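Local coordinates for CELL WALL surface anchor family protein (Streptococcus pneumoniae, PDB 2Y1V), which serves as the major pilin, an elongated multidomain subunit that polymerises into the backbone fibre of the pneumococcal pilus, at residues Q463-T468 against A504-A509; D213-G218 against I272-T277. One frame throughout, in Å; residues are numbered along the deposited sequence.

Contact 1 of 2, residues Q463-T468 against A504-A509; sequences QLVVTT and AAVIAA. With NI (nickel (II) ion), chain E.
L464 meets A505 across two helix segments that run antiparallel, their axes 8.7 Å apart. Its CG rests 3.9 Å from A505 CB, and CD2 touches the same methyl, so the branched end of the leucine lies against a residue small enough to let the helices come together. V465 contributes the most of the first helix. With CG1 anti to the backbone N (chi1 176°), the two methyls fork: CG2 presses on A509 CB at 3.6 Å and also approaches A505 O, whereas CG1 packs more loosely toward V506 CG2. R452 closes over this side, touching V465, V506 and A509. One turn further on, T468 brings OG1 to 3.6 Å from A505 CB. The hydroxyl is turned back on its own helix, bonding to L464 O at 2.6 Å with the donor tilted 24° from the carbonyl plane. T468 N reaches that oxygen from the opposite face, so two donors grip it and the threonine can sit at the helix interface with its polar atom satisfied. Beyond the touching face, the carbonyl of A508 binds a nickel ion at 2.5 Å, together with a water, E461 of the first helix and D280 from elsewhere in the chain. The arrangement is a helical hairpin, helices 459-480 and 489-509, in the C-terminal part of the pilin, which is related to prealbumin-like folds.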
loop_
_atom_site.group_PDB
_atom_site.type_symbol
_atom_site.label_atom_id
_atom_site.label_comp_id
_atom_site.label_asym_id
_atom_site.label_seq_id
_atom_site.Cartn_x
_atom_site.Cartn_y
_atom_site.Cartn_z
ATOM N N GLN A 463 17.131 -11.580 28.538
ATOM C CA GLN A 463 18.253 -11.184 29.380
ATOM C C GLN A 463 18.420 -9.673 29.438
ATOM O O GLN A 463 18.872 -9.122 30.449
ATOM C CB GLN A 463 19.539 -11.871 28.907
ATOM C CG GLN A 463 19.609 -13.359 29.295
ATOM C CD GLN A 463 19.728 -13.544 30.797
ATOM O OE1 GLN A 463 19.055 -14.393 31.393
ATOM N NE2 GLN A 463 20.575 -12.731 31.422
ATOM N N LEU A 464 18.037 -8.992 28.366
ATOM C CA LEU A 464 18.078 -7.546 28.380
ATOM C C LEU A 464 17.137 -7.061 29.470
ATOM O O LEU A 464 17.445 -6.130 30.207
ATOM C CB LEU A 464 17.663 -6.976 27.032
ATOM C CG LEU A 464 17.715 -5.451 27.019
ATOM C CD1 LEU A 464 19.149 -4.969 27.283
ATOM C CD2 LEU A 464 17.148 -4.892 25.713
ATOM N N VAL A 465 15.990 -7.714 29.577
ATOM C CA VAL A 465 15.013 -7.396 30.609
ATOM C C VAL A 465 15.629 -7.548 31.998
ATOM O O VAL A 465 15.588 -6.614 32.810
ATOM C CB VAL A 465 13.765 -8.299 30.476
ATOM C CG1 VAL A 465 12.770 -8.042 31.606
ATOM C CG2 VAL A 465 13.113 -8.083 29.130
ATOM N N VAL A 466 16.225 -8.715 32.266
ATOM C CA VAL A 466 16.774 -8.971 33.593
ATOM C C VAL A 466 18.028 -8.146 33.849
ATOM O O VAL A 466 18.291 -7.738 34.975
ATOM C CB VAL A 466 17.012 -10.481 33.870
ATOM C CG1 VAL A 466 18.038 -11.054 32.923
ATOM C CG2 VAL A 466 17.450 -10.695 35.303
ATOM N N THR A 467 18.792 -7.883 32.798
ATOM C CA THR A 467 19.995 -7.053 32.907
ATOM C C THR A 467 19.652 -5.606 33.266
ATOM O O THR A 467 20.326 -4.986 34.096
ATOM C CB THR A 467 20.784 -7.040 31.586
ATOM O OG1 THR A 467 21.034 -8.383 31.155
ATOM C CG2 THR A 467 22.105 -6.305 31.757
ATOM N N THR A 468 18.625 -5.054 32.618
ATOM C CA THR A 468 18.205 -3.690 32.943
ATOM C C THR A 468 17.489 -3.690 34.288
ATOM O O THR A 468 17.588 -2.731 35.057
ATOM C CB THR A 468 17.313 -3.048 31.847
ATOM O OG1 THR A 468 16.396 -4.020 31.339
ATOM C CG2 THR A 468 18.160 -2.519 30.697
ATOM N N ALA A 504 12.001 0.325 28.089
ATOM C CA ALA A 504 12.126 0.028 26.665
ATOM C C ALA A 504 12.364 -1.455 26.442
ATOM O O ALA A 504 11.914 -2.017 25.440
ATOM C CB ALA A 504 13.236 0.844 26.036
ATOM N N ALA A 505 13.094 -2.084 27.360
ATOM C CA ALA A 505 13.414 -3.516 27.256
ATOM C C ALA A 505 12.158 -4.378 27.365
ATOM O O ALA A 505 12.019 -5.384 26.675
ATOM C CB ALA A 505 14.415 -3.906 28.337
ATOM N N VAL A 506 11.245 -3.973 28.241
ATOM C CA VAL A 506 9.988 -4.695 28.428
ATOM C C VAL A 506 9.133 -4.521 27.190
ATOM O O VAL A 506 8.592 -5.494 26.639
ATOM C CB VAL A 506 9.251 -4.214 29.692
ATOM C CG1 VAL A 506 7.835 -4.734 29.729
ATOM C CG2 VAL A 506 10.007 -4.637 30.939
ATOM N N ILE A 507 9.031 -3.289 26.715
ATOM C CA ILE A 507 8.253 -3.059 25.517
ATOM C C ILE A 507 8.788 -3.866 24.363
ATOM O O ILE A 507 8.020 -4.379 23.558
ATOM C CB ILE A 507 8.229 -1.602 25.102
ATOM C CG1 ILE A 507 7.394 -0.791 26.102
ATOM C CG2 ILE A 507 7.659 -1.503 23.698
ATOM C CD1 ILE A 507 7.773 0.698 26.172
ATOM N N ALA A 508 10.108 -3.974 24.279
ATOM C CA ALA A 508 10.732 -4.757 23.224
ATOM C C ALA A 508 10.491 -6.273 23.452
ATOM O O ALA A 508 10.269 -7.028 22.511
ATOM C CB ALA A 508 12.227 -4.431 23.125
ATOM N N ALA A 509 10.491 -6.698 24.707
ATOM C CA ALA A 509 10.269 -8.120 25.015
ATOM C C ALA A 509 8.813 -8.512 24.863
ATOM O O ALA A 509 8.517 -9.660 24.593
ATOM C CB ALA A 509 10.756 -8.449 26.412
HETATM NI NI NI E . 11.115 -7.527 20.186
HETATM O O HOH W 1 10.761 -8.482 17.811
#

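Contact 2 of 2, residues D213-G218 against I272-T277; sequences DRMTEG and ITYSAT. With NI (nickel (II) ion), chain F.
The hydroxyl of Y274 donates to D213 OD2 in a short bond of 2.5 Å, meeting the oxygen on its anti side and 20° out of the carboxylate plane. Carboxylate and ring stand 74° apart, and the aspartate oxygen lies at the edge of the ring. Y274 CG sits between the backbone N and the carbonyl carbon (chi1 56°), a torsion that carries the long phenol across to the carboxylate. OD2 also receives K165 NZ, while OD1 takes the backbone N of D291. The two strands belong to different sheets of a Cna-B-like beta-sandwich, and D213 bridges its interior. An aspartate hydrogen-bonded to K165 and touching N290 is consistent with the acid that accompanies Lys-Asn isopeptide bonds in Gram-positive pilins. The apolar part falls to selenomethionine M215, whose flexible chain bends at chi3: SE, standing in for methionine sulfur, rests 3.6 Å from A276 CB, whose small methyl lets the long chain lie close, and CE lies near the ring plane beside Y274 CE2 at 4.1 Å. F249 meets the tyrosine edge-to-face. Charged side chains of 213-218 turn elsewhere: R214 NH1 bonds to D213 O from above the carbonyl plane and pairs with D250, and E217 OE2 binds a nickel ion at 1.9 Å, which also has two waters as ligands.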
loop_
_atom_site.group_PDB
_atom_site.type_symbol
_atom_site.label_atom_id
_atom_site.label_comp_id
_atom_site.label_asym_id
_atom_site.label_seq_id
_atom_site.Cartn_x
_atom_site.Cartn_y
_atom_site.Cartn_z
ATOM N N ASP A 213 2.245 -3.984 -2.161
ATOM C CA ASP A 213 1.833 -3.546 -0.815
ATOM C C ASP A 213 3.007 -3.093 0.053
ATOM O O ASP A 213 4.074 -3.719 0.053
ATOM C CB ASP A 213 1.037 -4.624 -0.067
ATOM C CG ASP A 213 0.305 -4.061 1.178
ATOM O OD1 ASP A 213 0.549 -2.881 1.541
ATOM O OD2 ASP A 213 -0.519 -4.778 1.789
ATOM N N ARG A 214 2.815 -1.999 0.785
ATOM C CA ARG A 214 3.853 -1.510 1.682
ATOM C C ARG A 214 3.247 -1.059 2.989
ATOM O O ARG A 214 2.222 -0.366 3.011
ATOM C CB ARG A 214 4.695 -0.375 1.082
ATOM C CG ARG A 214 5.705 -0.768 -0.015
ATOM C CD ARG A 214 6.781 -1.753 0.488
ATOM N NE ARG A 214 7.804 -2.017 -0.529
ATOM C CZ ARG A 214 7.629 -2.822 -1.576
ATOM N NH1 ARG A 214 6.469 -3.464 -1.739
ATOM N NH2 ARG A 214 8.607 -2.984 -2.467
HETATM N N MSE A 215 3.924 -1.409 4.074
HETATM C CA MSE A 215 3.347 -1.319 5.380
HETATM C C MSE A 215 4.155 -0.379 6.251
HETATM O O MSE A 215 5.386 -0.301 6.112
HETATM C CB MSE A 215 3.394 -2.705 5.984
HETATM C CG MSE A 215 2.069 -3.278 6.312
HETATM SE SE MSE A 215 2.328 -5.193 6.436
HETATM C CE MSE A 215 1.561 -5.762 4.723
ATOM N N THR A 216 3.456 0.342 7.133
ATOM C CA THR A 216 4.106 1.145 8.151
ATOM C C THR A 216 4.820 0.181 9.120
ATOM O O THR A 216 4.433 -0.999 9.242
ATOM C CB THR A 216 3.113 2.096 8.896
ATOM O OG1 THR A 216 2.161 1.329 9.634
ATOM C CG2 THR A 216 2.366 3.010 7.920
ATOM N N GLU A 217 5.852 0.704 9.792
ATOM C CA GLU A 217 6.840 -0.065 10.572
ATOM C C GLU A 217 6.257 -1.000 11.626
ATOM O O GLU A 217 6.797 -2.077 11.863
ATOM C CB GLU A 217 7.836 0.895 11.255
ATOM C CG GLU A 217 7.279 1.556 12.535
ATOM C CD GLU A 217 8.007 2.841 12.965
ATOM O OE1 GLU A 217 9.200 3.008 12.629
ATOM O OE2 GLU A 217 7.376 3.676 13.662
ATOM N N GLY A 218 5.173 -0.570 12.270
ATOM C CA GLY A 218 4.557 -1.311 13.381
ATOM C C GLY A 218 3.832 -2.572 12.973
ATOM O O GLY A 218 3.244 -3.283 13.815
ATOM N N ILE A 272 -6.013 -12.220 -3.381
ATOM C CA ILE A 272 -4.708 -12.345 -2.735
ATOM C C ILE A 272 -4.912 -12.138 -1.234
ATOM O O ILE A 272 -5.453 -11.125 -0.787
ATOM C CB ILE A 272 -3.690 -11.312 -3.314
ATOM C CG1 ILE A 272 -3.586 -11.455 -4.836
ATOM C CG2 ILE A 272 -2.309 -11.475 -2.694
ATOM C CD1 ILE A 272 -3.277 -10.207 -5.541
ATOM N N THR A 273 -4.485 -13.116 -0.453
ATOM C CA THR A 273 -4.654 -13.075 0.973
ATOM C C THR A 273 -3.281 -13.197 1.557
ATOM O O THR A 273 -2.387 -13.730 0.911
ATOM C CB THR A 273 -5.506 -14.271 1.498
ATOM O OG1 THR A 273 -4.841 -15.516 1.216
ATOM C CG2 THR A 273 -6.891 -14.273 0.876
ATOM N N TYR A 274 -3.123 -12.705 2.783
ATOM C CA TYR A 274 -1.846 -12.709 3.478
ATOM C C TYR A 274 -2.009 -12.054 4.836
ATOM O O TYR A 274 -3.054 -11.482 5.135
ATOM C CB TYR A 274 -0.784 -11.975 2.656
ATOM C CG TYR A 274 -1.143 -10.560 2.299
ATOM C CD1 TYR A 274 -1.889 -10.286 1.172
ATOM C CD2 TYR A 274 -0.726 -9.491 3.084
ATOM C CE1 TYR A 274 -2.225 -8.996 0.838
ATOM C CE2 TYR A 274 -1.066 -8.193 2.759
ATOM C CZ TYR A 274 -1.805 -7.950 1.631
ATOM O OH TYR A 274 -2.149 -6.650 1.270
ATOM N N SER A 275 -0.979 -12.126 5.668
ATOM C CA SER A 275 -1.084 -11.544 6.999
ATOM C C SER A 275 0.160 -10.789 7.435
ATOM O O SER A 275 1.215 -10.862 6.808
ATOM C CB SER A 275 -1.394 -12.624 8.030
ATOM O OG SER A 275 -0.211 -13.339 8.334
ATOM N N ALA A 276 0.024 -10.094 8.556
ATOM C CA ALA A 276 1.102 -9.288 9.112
ATOM C C ALA A 276 0.931 -9.251 10.619
ATOM O O ALA A 276 -0.198 -9.318 11.112
ATOM C CB ALA A 276 1.053 -7.883 8.540
ATOM N N THR A 277 2.040 -9.126 11.340
ATOM C CA THR A 277 2.005 -9.126 12.800
ATOM C C THR A 277 2.255 -7.722 13.338
ATOM O O THR A 277 3.210 -7.050 12.941
ATOM C CB THR A 277 3.052 -10.103 13.361
ATOM O OG1 THR A 277 3.069 -11.283 12.543
ATOM C CG2 THR A 277 2.728 -10.503 14.809
HETATM NI NI NI F . 5.793 4.310 14.424
HETATM O O HOH W 2 4.655 3.577 12.244
HETATM O O HOH W 3 5.096 1.932 14.530
#

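In the fold
From the N terminus, the chain first reaches contact 2, where strand 268-278 comes back to the end of strand 208-214 after 53 intervening residues, rich in strand, and faces it from the other sheet of the sandwich. Contact 1 follows in series, well after contact 2 has closed: helix 489-509 folds back on helix 459-480 across 35 residues, mostly helical. The two loops therefore neither nest nor cross. Their centres are 26 Å apart and their nearest atoms about 11 Å, without touching. An indirect tie exists, since D280, just past strand 268-278, shares a nickel ion with E461 and A508, joining the sandwich region to the helical hairpin.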